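Local coordinates for protein glutamate receptor 1 (Adineta vaga, PDB 4IO2) that binds glutamate in the cleft of a two-lobed extracellular ligand-binding domain and, as part of the whole receptor, probably gates an ion channel, at residues S66-G69 and L70-L74; A91-E94 and I95-S99; I135-T139 and A140-Y144; Y157-S161 and R162-Y166; V210-K213 and E214-Y217. All blocks are in the same frame, centred on the assembly; numbering follows the deposited sequence.

Contact 1: residues S66-G69 and L70-L74; sequences SYTG and LVLAL. With GLU (glutamic acid), chain E.
Ser-66 and Leu-70 form the opening turn of helix 67-75, a local i to i+4 contact at an N-terminus that faces the glutamate pocket of this ligand-binding domain. Leu-70 N donates to Ser-66 O at 2.9 Å, and the ladder continues with Val-71 N to Tyr-67 O at 3.1 Å, then with Leu-72 on Thr-68 and Ala-73 on Gly-69. Ser-66 is the N-cap: its OG turns back over the helix start and accepts from Gly-69 N at 2.8 Å. A side chain at Gly-69 would crowd that hydroxyl, so the glycine leaves room for the cap. Further along, Leu-72 lays its CG against Thr-68 O, 3.4 Å away, and Val-71 CG2 rests on Tyr-67 O at 3.5 Å, so the branched side chains hug the carbonyls of the preceding turn.

Tyr-67 points away from this ladder. With CG anti to its own carbonyl carbon (chi1 -81°), the ring swings toward the ligand, and CB of the bound glutamate sits 3.5 Å above the ring plane, over its centre. The phenol oxygen is held beyond the helix by Asp-85 and Arg-162, which should limit turning of the ring.

The chemistry is therefore divided: the cap takes up Gly-69 N and the backbone ladder the amides from Leu-70 on, with Thr-68 N bonded to Gly-138, while an aromatic face offers the aliphatic part of the ligand a nonpolar wall, tied at its far end to polar residues of the pocket.

Contact 2: residues A91-E94 and I95-S99; sequences ARRE and IVAFS. With GLU (glutamic acid), chain E.
Arg-92 and Phe-98 meet where the short, weakly bonded helix 90-93 turns into strand 97-98, in the part of the ligand-binding domain that supplies the arginine for the ligand's alpha-carboxylate, as in other ionotropic glutamate receptors. The Arg-92 chain runs straight from CG to NE (chi3 -178°), carrying the guanidinium into the pocket edge-on to the carboxylate. NH1 donates to the ligand atom O at 2.8 Å, almost linearly, and NH2 to the ligand atom OXT at 2.9 Å. Thr-87 O and Thr-68 OG1 take further hydrogens of the same group and hold its rotation. A methionine here would probably leave the ligand carboxylate without its paired, charged donors and Thr-87 O without this one. At the root of the side chain, Arg-92 CB lies in the plane of the Phe-98 ring, at its edge, 3.8 Å from Phe-98 CZ.

The backbone oxygen of Arg-92 closes the turn by accepting twice: Val-96 N approaches at 3.1 Å, nearly along the C=O axis, while Ile-95 N comes from above the carbonyl plane. Arg-93 leaves the other way, to a salt bridge of its NE with Asp-222 of the second subunit. Bending at chi2 (68°) brings its guanidinium back over strand 97-98, where Ala-97 CA stands over one face and NH1 makes a weak bond of 3.2 Å to Val-96 O.

Contact 3: residues I135-T139 and A140-Y144; sequences IRIGT and AGEDY. With GLU (glutamic acid), chain E.
Glu-142 reaches back from the first turn of helix 140-148 to the loop that precedes it. Its CB lies 3.8 Å from Ile-135 CG2, the two side chains crossing at a slant, and 3.3 Å from Thr-139 O. From there the chain is extended, with CG anti to the backbone N (chi1 -179°), which carries the carboxylate up to Gly-138. OE1 accepts from Gly-138 N at 2.9 Å, nearly straight (173°), on its syn side though tilted out of the carboxylate plane. OE2 turns toward Ile-137 and has a long, weak ion pair with Arg-154. The loop is a type II turn from Arg-136 to Thr-139, joining the first strand to the helix of a beta-alpha-beta unit completed by strand 157-159. An alanine in place of Glu-142 would probably leave Gly-138 N without this acceptor and the turn freer to shift. Thr-139 OG1 braces the same turn by donating to Arg-136 O at 2.8 Å, in the carbonyl plane. Residues on the two sides of the turn hold the ligand: Arg-136 NH2 donates to OE2 of the bound glutamate at 2.8 Å, and Ala-140 N, at the helix start, to OXT of the bound glutamate at 2.9 Å.

Contact 4: residues Y157-S161 and R162-Y166; sequences YPLKS and RQEMY
Arg-162 begins helix 162-170 directly after the cap residue Ser-161. The chain is extended from CG to NE and leaves the turn for the ligand pocket, where, besides its bond to Tyr-67, NH2 makes a long, weak ion pair with Asp-85; NE lies near Arg-136 NH1 in the pocket made for the ligand's carboxylate. Gln-163 follows on the outer side of the helix; its CB passes Ser-161 OG, and its side-chain NE2 bonds to Asp-167 and Tyr-192.

Glu-164 does most of the joining. Its backbone N donates to Ser-161 OG at 3.0 Å, the N-cap bond of the helix. Its side chain, chi1 displaced from a staggered value at -145°, stretches back beside strand 157-159, and OE1 accepts from Lys-160 N at 2.8 Å, met nearly head-on. That is one residue earlier than the nitrogen a classical capping box would use. The other oxygen, OE2, takes a hydrogen from a water at 3.2 Å, which also bonds to Tyr-157 OH.

Met-165 comes next, its N donating to Ser-161 O at 3.1 Å while its CB packs on Leu-159 CD1 at 3.8 Å, the two side chains meeting at about a right angle. Tyr-166 N bonds in turn to Arg-162 O, which stands over one face, toward the rim, of the Tyr-166 ring.

The strand-to-helix corner is thus held by serine and glutamate acting in opposite directions, the hydroxyl accepting from the helix and the carboxylate from the loop. The negative carboxylate near a helix N-terminus is probably stabilised by the helix dipole.

Contact 5: residues V210-K213 and E214-Y217; sequences VTPK and EWLY
Trp-215 folds back over Thr-211 and Pro-212, at the end of strand 200-211 and the start of the loop to helix 218-230. Its CG stands anti to the backbone N (chi1 -164°), which brings the indole face over the CD edge of the proline, the two side chains crossing at a slant. Pro-212 CD sits over the face of the five-membered ring, 3.7 Å from its centroid and only 14° off the normal, a CH-pi contact. The neighbouring CG of the exo-puckered proline ring is also near, 3.7 Å from Trp-215 CD1. On the same face of the indole, Thr-211 supplies a second, off-centre CH-pi contact: its CB lies 4.2 Å from the centroid of the six-membered ring. The methyl CG2 of Thr-211, set anti to the carbonyl carbon, extends this cover, 3.8 Å from Trp-215 CE3.

Residues 212-215 make a type II beta turn, and no hydrogen bond spans these two segments, so the CH-pi contact between its first and last residues, Pro-212 and Trp-215, bridges the turn. Trp-215 CB meets Pro-212 O at 3.4 Å. Glu-214 takes the third position with a positive phi of 54°, the left-handed conformation this turn needs, and its OE1 accepts a hydrogen bond from the N of Gly-1 of the second subunit. Lys-213 kinks at chi3 and lets its NZ bond to Glu-94 O.

Across the indole from the proline, Tyr-217 CB lies 3.6 Å above the plane, toward the rim, and the tryptophan is therefore covered on both faces; Trp-215 NE1 in turn lies at the edge of the Tyr-217 ring.

How the contacts relate
All five are short turns at helix or strand ends; contacts 1 to 4 are partly buried, contact 5 lies at the surface. Contacts 1, 2 and 3 surround the same glutamate; contact 4 reaches it through Arg-162, and contact 5 lies about 15 Å from contact 1, centre to centre. Contacts 3 and 4 share a parallel sheet, with Ile-135 N bonded to Tyr-157 O at 2.9 Å, while contacts 2 and 5 sit on adjacent antiparallel strands and both touch the second subunit. Near the ligand the chemistry is mostly polar, through Arg-92, Arg-136 and Arg-162, with the Tyr-67 ring the apolar exception, whereas contact 5 depends on apolar cover of an indole.

Contact 1: residues S66-G69 and L70-L74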
# COMPACT_ATOMS: atom_id res chain seq x y z
N SER A 66 13.10 20.07 2.85
CA SER A 66 11.80 19.68 2.36
C SER A 66 11.80 18.17 2.14
O SER A 66 12.88 17.52 2.14
CB SER A 66 11.46 20.42 1.05
OG SER A 66 12.27 19.94 0.01
N TYR A 67 10.63 17.58 1.90
CA TYR A 67 10.56 16.14 1.64
C TYR A 67 11.26 15.83 0.31
O TYR A 67 12.08 14.88 0.26
CB TYR A 67 9.09 15.68 1.71
CG TYR A 67 8.70 15.46 3.15
CD1 TYR A 67 8.34 16.54 3.96
CD2 TYR A 67 8.75 14.22 3.72
CE1 TYR A 67 8.03 16.36 5.31
CE2 TYR A 67 8.47 14.00 5.07
CZ TYR A 67 8.11 15.09 5.85
OH TYR A 67 7.80 14.94 7.20
N THR A 68 10.97 16.58 -0.74
CA THR A 68 11.67 16.31 -1.97
C THR A 68 13.17 16.61 -1.83
O THR A 68 13.99 15.88 -2.41
CB THR A 68 10.99 16.97 -3.19
OG1 THR A 68 9.73 16.33 -3.37
CG2 THR A 68 11.84 16.73 -4.46
N GLY A 69 13.53 17.59 -0.99
CA GLY A 69 14.94 17.86 -0.68
C GLY A 69 15.67 16.68 -0.01
O GLY A 69 16.83 16.37 -0.33
N LEU A 70 14.98 16.00 0.90
CA LEU A 70 15.53 14.81 1.54
C LEU A 70 15.79 13.71 0.50
O LEU A 70 16.86 13.05 0.53
CB LEU A 70 14.57 14.31 2.64
CG LEU A 70 15.01 13.04 3.37
CD1 LEU A 70 16.30 13.23 4.12
CD2 LEU A 70 13.90 12.63 4.28
N VAL A 71 14.83 13.49 -0.39
CA VAL A 71 14.99 12.49 -1.44
C VAL A 71 16.21 12.83 -2.32
O VAL A 71 17.03 11.96 -2.64
CB VAL A 71 13.69 12.40 -2.27
CG1 VAL A 71 13.85 11.57 -3.51
CG2 VAL A 71 12.57 11.84 -1.38
N LEU A 72 16.31 14.10 -2.73
CA LEU A 72 17.43 14.53 -3.55
C LEU A 72 18.77 14.37 -2.83
O LEU A 72 19.77 13.99 -3.44
CB LEU A 72 17.24 16.00 -3.96
CG LEU A 72 16.18 16.19 -5.05
CD1 LEU A 72 15.71 17.64 -5.08
CD2 LEU A 72 16.71 15.77 -6.39
N ALA A 73 18.79 14.65 -1.54
CA ALA A 73 20.01 14.48 -0.73
C ALA A 73 20.42 13.02 -0.71
O ALA A 73 21.62 12.70 -0.88
CB ALA A 73 19.79 15.01 0.67
N LEU A 74 19.47 12.10 -0.57
CA LEU A 74 19.82 10.70 -0.59
C LEU A 74 20.38 10.35 -1.97
O LEU A 74 21.39 9.65 -2.09
CB LEU A 74 18.61 9.83 -0.26
CG LEU A 74 18.99 8.35 -0.24
CD1 LEU A 74 18.25 7.64 0.85
CD2 LEU A 74 18.76 7.67 -1.58
N GLU E . 4.46 12.74 2.96
CA GLU E . 4.66 14.05 2.32
C GLU E . 5.75 13.95 1.26
O GLU E . 6.49 12.93 1.23
CB GLU E . 5.04 15.14 3.33
CG GLU E . 4.05 15.37 4.48
CD GLU E . 2.71 16.01 4.08
OE1 GLU E . 2.58 16.41 2.93
OE2 GLU E . 1.84 16.17 4.97
OXT GLU E . 5.87 14.89 0.44

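Contact 2: residues A91-E94 and I95-S99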
# COMPACT_ATOMS: atom_id res chain seq x y z
N ALA A 91 7.44 10.85 -9.70
CA ALA A 91 8.59 11.73 -9.93
C ALA A 91 9.75 11.31 -9.05
O ALA A 91 10.92 11.34 -9.49
CB ALA A 91 8.26 13.22 -9.66
N ARG A 92 9.51 10.97 -7.80
CA ARG A 92 10.63 10.54 -6.93
C ARG A 92 11.23 9.21 -7.37
O ARG A 92 12.43 9.02 -7.28
CB ARG A 92 10.18 10.50 -5.46
CG ARG A 92 9.93 11.88 -4.88
CD ARG A 92 9.14 11.83 -3.57
NE ARG A 92 8.88 13.16 -3.05
CZ ARG A 92 8.18 13.41 -1.96
NH1 ARG A 92 7.69 12.41 -1.25
NH2 ARG A 92 8.02 14.67 -1.56
N ARG A 93 10.39 8.32 -7.85
CA ARG A 93 10.85 6.99 -8.29
C ARG A 93 11.78 7.06 -9.50
O ARG A 93 12.53 6.12 -9.72
CB ARG A 93 9.61 6.11 -8.56
CG ARG A 93 9.94 4.68 -8.98
CD ARG A 93 10.56 3.87 -7.85
NE ARG A 93 10.98 2.54 -8.25
CZ ARG A 93 12.17 2.27 -8.78
NH1 ARG A 93 13.06 3.23 -8.99
NH2 ARG A 93 12.47 1.01 -9.11
N GLU A 94 11.75 8.17 -10.23
CA GLU A 94 12.72 8.35 -11.30
C GLU A 94 14.15 8.44 -10.78
O GLU A 94 15.09 8.11 -11.50
CB GLU A 94 12.43 9.63 -12.08
CG GLU A 94 11.17 9.57 -12.88
CD GLU A 94 11.32 8.79 -14.21
OE1 GLU A 94 12.40 8.21 -14.49
OE2 GLU A 94 10.32 8.78 -14.98
N ILE A 95 14.33 8.91 -9.55
CA ILE A 95 15.67 9.19 -9.03
C ILE A 95 16.12 8.33 -7.85
O ILE A 95 17.33 8.27 -7.56
CB ILE A 95 15.88 10.70 -8.74
CG1 ILE A 95 14.91 11.21 -7.70
CG2 ILE A 95 15.87 11.48 -10.05
CD1 ILE A 95 15.28 12.55 -7.08
N VAL A 96 15.18 7.70 -7.17
CA VAL A 96 15.47 6.81 -6.05
C VAL A 96 14.56 5.60 -6.15
O VAL A 96 13.52 5.63 -6.86
CB VAL A 96 15.23 7.48 -4.67
CG1 VAL A 96 16.20 8.66 -4.45
CG2 VAL A 96 13.78 7.93 -4.47
N ALA A 97 14.88 4.55 -5.40
CA ALA A 97 13.94 3.45 -5.20
C ALA A 97 13.25 3.57 -3.85
O ALA A 97 13.66 4.35 -2.98
CB ALA A 97 14.62 2.06 -5.39
N PHE A 98 12.18 2.80 -3.69
CA PHE A 98 11.49 2.75 -2.41
C PHE A 98 11.32 1.31 -1.99
O PHE A 98 11.05 0.44 -2.81
CB PHE A 98 10.12 3.41 -2.51
CG PHE A 98 10.16 4.90 -2.70
CD1 PHE A 98 10.16 5.46 -3.96
CD2 PHE A 98 10.13 5.74 -1.60
CE1 PHE A 98 10.11 6.82 -4.13
CE2 PHE A 98 10.07 7.09 -1.76
CZ PHE A 98 10.09 7.64 -3.01
N SER A 99 11.42 1.08 -0.70
CA SER A 99 11.08 -0.20 -0.12
C SER A 99 9.60 -0.49 -0.27
O SER A 99 8.80 0.36 -0.59
CB SER A 99 11.43 -0.20 1.37
OG SER A 99 10.51 0.54 2.16
N GLU E . 4.46 12.74 2.96
CA GLU E . 4.66 14.05 2.32
C GLU E . 5.75 13.95 1.26
O GLU E . 6.49 12.93 1.23
CB GLU E . 5.04 15.14 3.33
CG GLU E . 4.05 15.37 4.48
CD GLU E . 2.71 16.01 4.08
OE1 GLU E . 2.58 16.41 2.93
OE2 GLU E . 1.84 16.17 4.97
OXT GLU E . 5.87 14.89 0.44

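Contact 3: residues I135-T139 and A140-Y144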
# COMPACT_ATOMS: atom_id res chain seq x y z
N ILE A 135 0.12 25.69 0.19
CA ILE A 135 0.77 24.43 -0.11
C ILE A 135 2.24 24.47 0.30
O ILE A 135 2.97 25.35 -0.07
CB ILE A 135 0.65 24.08 -1.62
CG1 ILE A 135 -0.82 23.89 -2.07
CG2 ILE A 135 1.52 22.84 -1.96
CD1 ILE A 135 -1.51 22.66 -1.64
N ARG A 136 2.66 23.47 1.09
CA ARG A 136 4.08 23.30 1.43
C ARG A 136 4.90 22.83 0.23
O ARG A 136 4.68 21.76 -0.35
CB ARG A 136 4.24 22.34 2.59
CG ARG A 136 3.73 22.89 3.91
CD ARG A 136 3.66 21.79 4.97
NE ARG A 136 2.53 20.89 4.67
CZ ARG A 136 2.44 19.62 4.99
NH1 ARG A 136 3.49 19.01 5.57
NH2 ARG A 136 1.33 18.96 4.74
N ILE A 137 5.83 23.68 -0.17
CA ILE A 137 6.71 23.38 -1.27
C ILE A 137 7.47 22.06 -1.02
O ILE A 137 7.90 21.77 0.09
CB ILE A 137 7.69 24.58 -1.45
CG1 ILE A 137 6.96 25.87 -1.88
CG2 ILE A 137 8.82 24.21 -2.37
CD1 ILE A 137 6.36 25.82 -3.21
N GLY A 138 7.63 21.26 -2.06
CA GLY A 138 8.43 20.03 -1.97
C GLY A 138 7.72 18.88 -1.31
O GLY A 138 8.33 17.90 -0.94
N THR A 139 6.42 19.00 -1.13
CA THR A 139 5.60 17.89 -0.69
C THR A 139 4.87 17.29 -1.91
O THR A 139 4.69 17.93 -2.96
CB THR A 139 4.56 18.27 0.39
OG1 THR A 139 3.63 19.22 -0.14
CG2 THR A 139 5.21 18.85 1.62
N ALA A 140 4.41 16.07 -1.74
CA ALA A 140 3.63 15.43 -2.78
C ALA A 140 2.35 16.22 -3.05
O ALA A 140 1.85 16.20 -4.17
CB ALA A 140 3.33 13.96 -2.38
N GLY A 141 1.84 16.91 -2.04
CA GLY A 141 0.65 17.73 -2.18
C GLY A 141 0.82 18.83 -3.23
O GLY A 141 -0.15 19.25 -3.86
N GLU A 142 2.03 19.32 -3.39
CA GLU A 142 2.31 20.33 -4.41
C GLU A 142 2.02 19.77 -5.78
O GLU A 142 1.38 20.44 -6.60
CB GLU A 142 3.75 20.84 -4.32
CG GLU A 142 4.08 21.91 -5.34
CD GLU A 142 5.54 22.39 -5.31
OE1 GLU A 142 6.39 21.71 -4.63
OE2 GLU A 142 5.81 23.46 -5.92
N ASP A 143 2.44 18.53 -6.05
CA ASP A 143 2.12 18.02 -7.38
C ASP A 143 0.65 17.69 -7.57
O ASP A 143 0.13 17.83 -8.69
CB ASP A 143 3.05 16.91 -7.82
CG ASP A 143 4.48 17.42 -8.04
OD1 ASP A 143 4.69 18.48 -8.71
OD2 ASP A 143 5.36 16.83 -7.45
N TYR A 144 -0.04 17.31 -6.50
CA TYR A 144 -1.48 17.14 -6.59
C TYR A 144 -2.14 18.46 -6.97
O TYR A 144 -3.01 18.50 -7.85
CB TYR A 144 -2.07 16.59 -5.26
CG TYR A 144 -3.55 16.39 -5.33
CD1 TYR A 144 -4.42 17.45 -5.08
CD2 TYR A 144 -4.09 15.16 -5.65
CE1 TYR A 144 -5.77 17.27 -5.16
CE2 TYR A 144 -5.44 14.98 -5.75
CZ TYR A 144 -6.28 16.03 -5.50
OH TYR A 144 -7.64 15.86 -5.60
N GLU E . 4.46 12.74 2.96
CA GLU E . 4.66 14.05 2.32
C GLU E . 5.75 13.95 1.26
O GLU E . 6.49 12.93 1.23
CB GLU E . 5.04 15.14 3.33
CG GLU E . 4.05 15.37 4.48
CD GLU E . 2.71 16.01 4.08
OE1 GLU E . 2.58 16.41 2.93
OE2 GLU E . 1.84 16.17 4.97
OXT GLU E . 5.87 14.89 0.44
O HOH W 1 6.34 18.37 -5.03

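Contact 4: residues Y157-S161 and R162-Y166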
# COMPACT_ATOMS: atom_id res chain seq x y z
N TYR A 157 -0.66 29.65 -2.41
CA TYR A 157 0.16 30.39 -1.43
C TYR A 157 1.29 29.48 -0.91
O TYR A 157 1.00 28.43 -0.35
CB TYR A 157 -0.71 30.82 -0.22
CG TYR A 157 -0.00 31.72 0.75
CD1 TYR A 157 0.68 31.20 1.83
CD2 TYR A 157 -0.08 33.10 0.64
CE1 TYR A 157 1.34 32.01 2.72
CE2 TYR A 157 0.58 33.93 1.53
CZ TYR A 157 1.26 33.38 2.58
OH TYR A 157 1.88 34.21 3.47
N PRO A 158 2.56 29.90 -1.09
CA PRO A 158 3.67 28.95 -0.79
C PRO A 158 3.98 28.87 0.71
O PRO A 158 4.01 29.90 1.39
CB PRO A 158 4.84 29.53 -1.56
CG PRO A 158 4.50 31.09 -1.58
CD PRO A 158 3.00 31.16 -1.74
N LEU A 159 4.21 27.67 1.23
CA LEU A 159 4.54 27.48 2.66
C LEU A 159 5.88 26.73 2.77
O LEU A 159 6.12 25.77 2.04
CB LEU A 159 3.46 26.69 3.37
CG LEU A 159 2.04 27.29 3.29
CD1 LEU A 159 0.99 26.19 3.61
CD2 LEU A 159 1.94 28.52 4.18
N LYS A 160 6.71 27.18 3.71
CA LYS A 160 8.03 26.61 3.89
C LYS A 160 8.10 25.49 4.94
O LYS A 160 9.11 24.81 5.07
CB LYS A 160 9.02 27.70 4.30
CG LYS A 160 9.18 28.79 3.26
CD LYS A 160 10.19 29.85 3.69
CE LYS A 160 10.44 30.86 2.56
NZ LYS A 160 11.51 31.83 2.87
N SER A 161 7.03 25.31 5.69
CA SER A 161 7.05 24.39 6.84
C SER A 161 5.66 24.14 7.37
O SER A 161 4.74 24.86 7.01
CB SER A 161 7.85 24.99 7.98
OG SER A 161 7.18 26.13 8.49
N ARG A 162 5.51 23.08 8.18
CA ARG A 162 4.26 22.88 8.89
C ARG A 162 3.90 24.08 9.77
O ARG A 162 2.76 24.52 9.80
CB ARG A 162 4.32 21.60 9.71
CG ARG A 162 4.33 20.36 8.84
CD ARG A 162 4.25 19.10 9.69
NE ARG A 162 4.33 17.89 8.87
CZ ARG A 162 5.44 17.26 8.51
NH1 ARG A 162 6.63 17.64 8.91
NH2 ARG A 162 5.32 16.20 7.72
N GLN A 163 4.89 24.61 10.46
CA GLN A 163 4.62 25.76 11.32
C GLN A 163 4.04 26.93 10.53
O GLN A 163 3.10 27.57 11.00
CB GLN A 163 5.87 26.19 12.08
CG GLN A 163 5.57 27.17 13.20
CD GLN A 163 4.78 26.54 14.33
OE1 GLN A 163 5.18 25.53 14.89
NE2 GLN A 163 3.64 27.13 14.64
N GLU A 164 4.55 27.22 9.34
CA GLU A 164 3.98 28.29 8.53
C GLU A 164 2.55 27.93 8.11
O GLU A 164 1.69 28.82 8.04
CB GLU A 164 4.88 28.63 7.32
CG GLU A 164 4.88 30.10 6.97
CD GLU A 164 5.51 30.46 5.63
OE1 GLU A 164 6.20 29.63 5.03
OE2 GLU A 164 5.32 31.63 5.20
N MET A 165 2.29 26.65 7.82
CA MET A 165 0.94 26.23 7.48
C MET A 165 0.01 26.56 8.66
O MET A 165 -1.03 27.17 8.47
CB MET A 165 0.91 24.75 7.09
CG MET A 165 -0.40 24.19 6.66
SD MET A 165 -0.20 22.48 6.14
CE MET A 165 0.33 21.66 7.66
N TYR A 166 0.34 26.09 9.86
CA TYR A 166 -0.55 26.29 11.02
C TYR A 166 -0.76 27.79 11.27
O TYR A 166 -1.89 28.26 11.43
CB TYR A 166 0.02 25.63 12.29
CG TYR A 166 0.39 24.17 12.16
CD1 TYR A 166 -0.42 23.26 11.48
CD2 TYR A 166 1.59 23.70 12.67
CE1 TYR A 166 -0.08 21.93 11.39
CE2 TYR A 166 1.94 22.36 12.58
CZ TYR A 166 1.12 21.49 11.92
OH TYR A 166 1.49 20.17 11.79
O HOH W 2 2.57 33.13 5.87

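Contact 5: residues V210-K213 and E214-Y217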
# COMPACT_ATOMS: atom_id res chain seq x y z
N VAL A 210 13.23 5.24 1.51
CA VAL A 210 13.96 5.65 0.33
C VAL A 210 15.30 4.94 0.31
O VAL A 210 16.01 4.94 1.31
CB VAL A 210 14.20 7.18 0.33
CG1 VAL A 210 14.86 7.59 -0.97
CG2 VAL A 210 12.93 7.96 0.55
N THR A 211 15.66 4.39 -0.83
CA THR A 211 16.95 3.73 -1.03
C THR A 211 17.53 4.17 -2.37
O THR A 211 16.82 4.67 -3.23
CB THR A 211 16.85 2.18 -1.00
OG1 THR A 211 16.36 1.69 -2.24
CG2 THR A 211 15.96 1.67 0.10
N PRO A 212 18.80 3.89 -2.59
CA PRO A 212 19.33 4.12 -3.93
C PRO A 212 18.63 3.24 -4.95
O PRO A 212 18.18 2.15 -4.59
CB PRO A 212 20.82 3.73 -3.80
CG PRO A 212 21.11 3.91 -2.34
CD PRO A 212 19.85 3.47 -1.64
N LYS A 213 18.62 3.66 -6.21
CA LYS A 213 18.18 2.77 -7.26
C LYS A 213 19.14 1.59 -7.37
O LYS A 213 20.34 1.72 -7.10
CB LYS A 213 18.11 3.51 -8.58
CG LYS A 213 16.95 4.51 -8.61
CD LYS A 213 16.73 5.03 -10.00
CE LYS A 213 17.80 5.99 -10.43
NZ LYS A 213 17.51 6.50 -11.81
N GLU A 214 18.60 0.44 -7.73
CA GLU A 214 19.41 -0.77 -7.94
C GLU A 214 20.28 -1.14 -6.73
O GLU A 214 21.43 -1.53 -6.88
CB GLU A 214 20.25 -0.65 -9.23
CG GLU A 214 19.36 -0.48 -10.45
CD GLU A 214 20.12 -0.17 -11.70
OE1 GLU A 214 21.26 -0.67 -11.83
OE2 GLU A 214 19.55 0.55 -12.56
N TRP A 215 19.72 -1.04 -5.52
CA TRP A 215 20.49 -1.17 -4.29
C TRP A 215 20.80 -2.61 -3.96
O TRP A 215 19.93 -3.46 -4.03
CB TRP A 215 19.65 -0.61 -3.14
CG TRP A 215 20.34 -0.31 -1.88
CD1 TRP A 215 21.56 0.29 -1.70
CD2 TRP A 215 19.79 -0.50 -0.58
NE1 TRP A 215 21.80 0.48 -0.35
CE2 TRP A 215 20.72 0.01 0.35
CE3 TRP A 215 18.58 -1.04 -0.11
CZ2 TRP A 215 20.49 -0.04 1.72
CZ3 TRP A 215 18.36 -1.09 1.22
CH2 TRP A 215 19.30 -0.58 2.14
N LEU A 216 22.02 -2.84 -3.52
CA LEU A 216 22.52 -4.16 -3.17
C LEU A 216 21.70 -4.87 -2.08
O LEU A 216 21.58 -6.07 -2.06
CB LEU A 216 23.98 -4.00 -2.71
CG LEU A 216 24.79 -5.24 -2.35
CD1 LEU A 216 24.93 -6.13 -3.57
CD2 LEU A 216 26.18 -4.87 -1.76
N TYR A 217 21.11 -4.08 -1.19
CA TYR A 217 20.44 -4.61 -0.01
C TYR A 217 18.91 -4.61 -0.12
O TYR A 217 18.23 -4.80 0.88
CB TYR A 217 20.91 -3.82 1.22
CG TYR A 217 22.44 -3.78 1.42
CD1 TYR A 217 23.14 -4.89 1.85
CD2 TYR A 217 23.16 -2.61 1.17
CE1 TYR A 217 24.51 -4.85 2.02
CE2 TYR A 217 24.53 -2.56 1.35
CZ TYR A 217 25.19 -3.69 1.76
OH TYR A 217 26.55 -3.65 1.95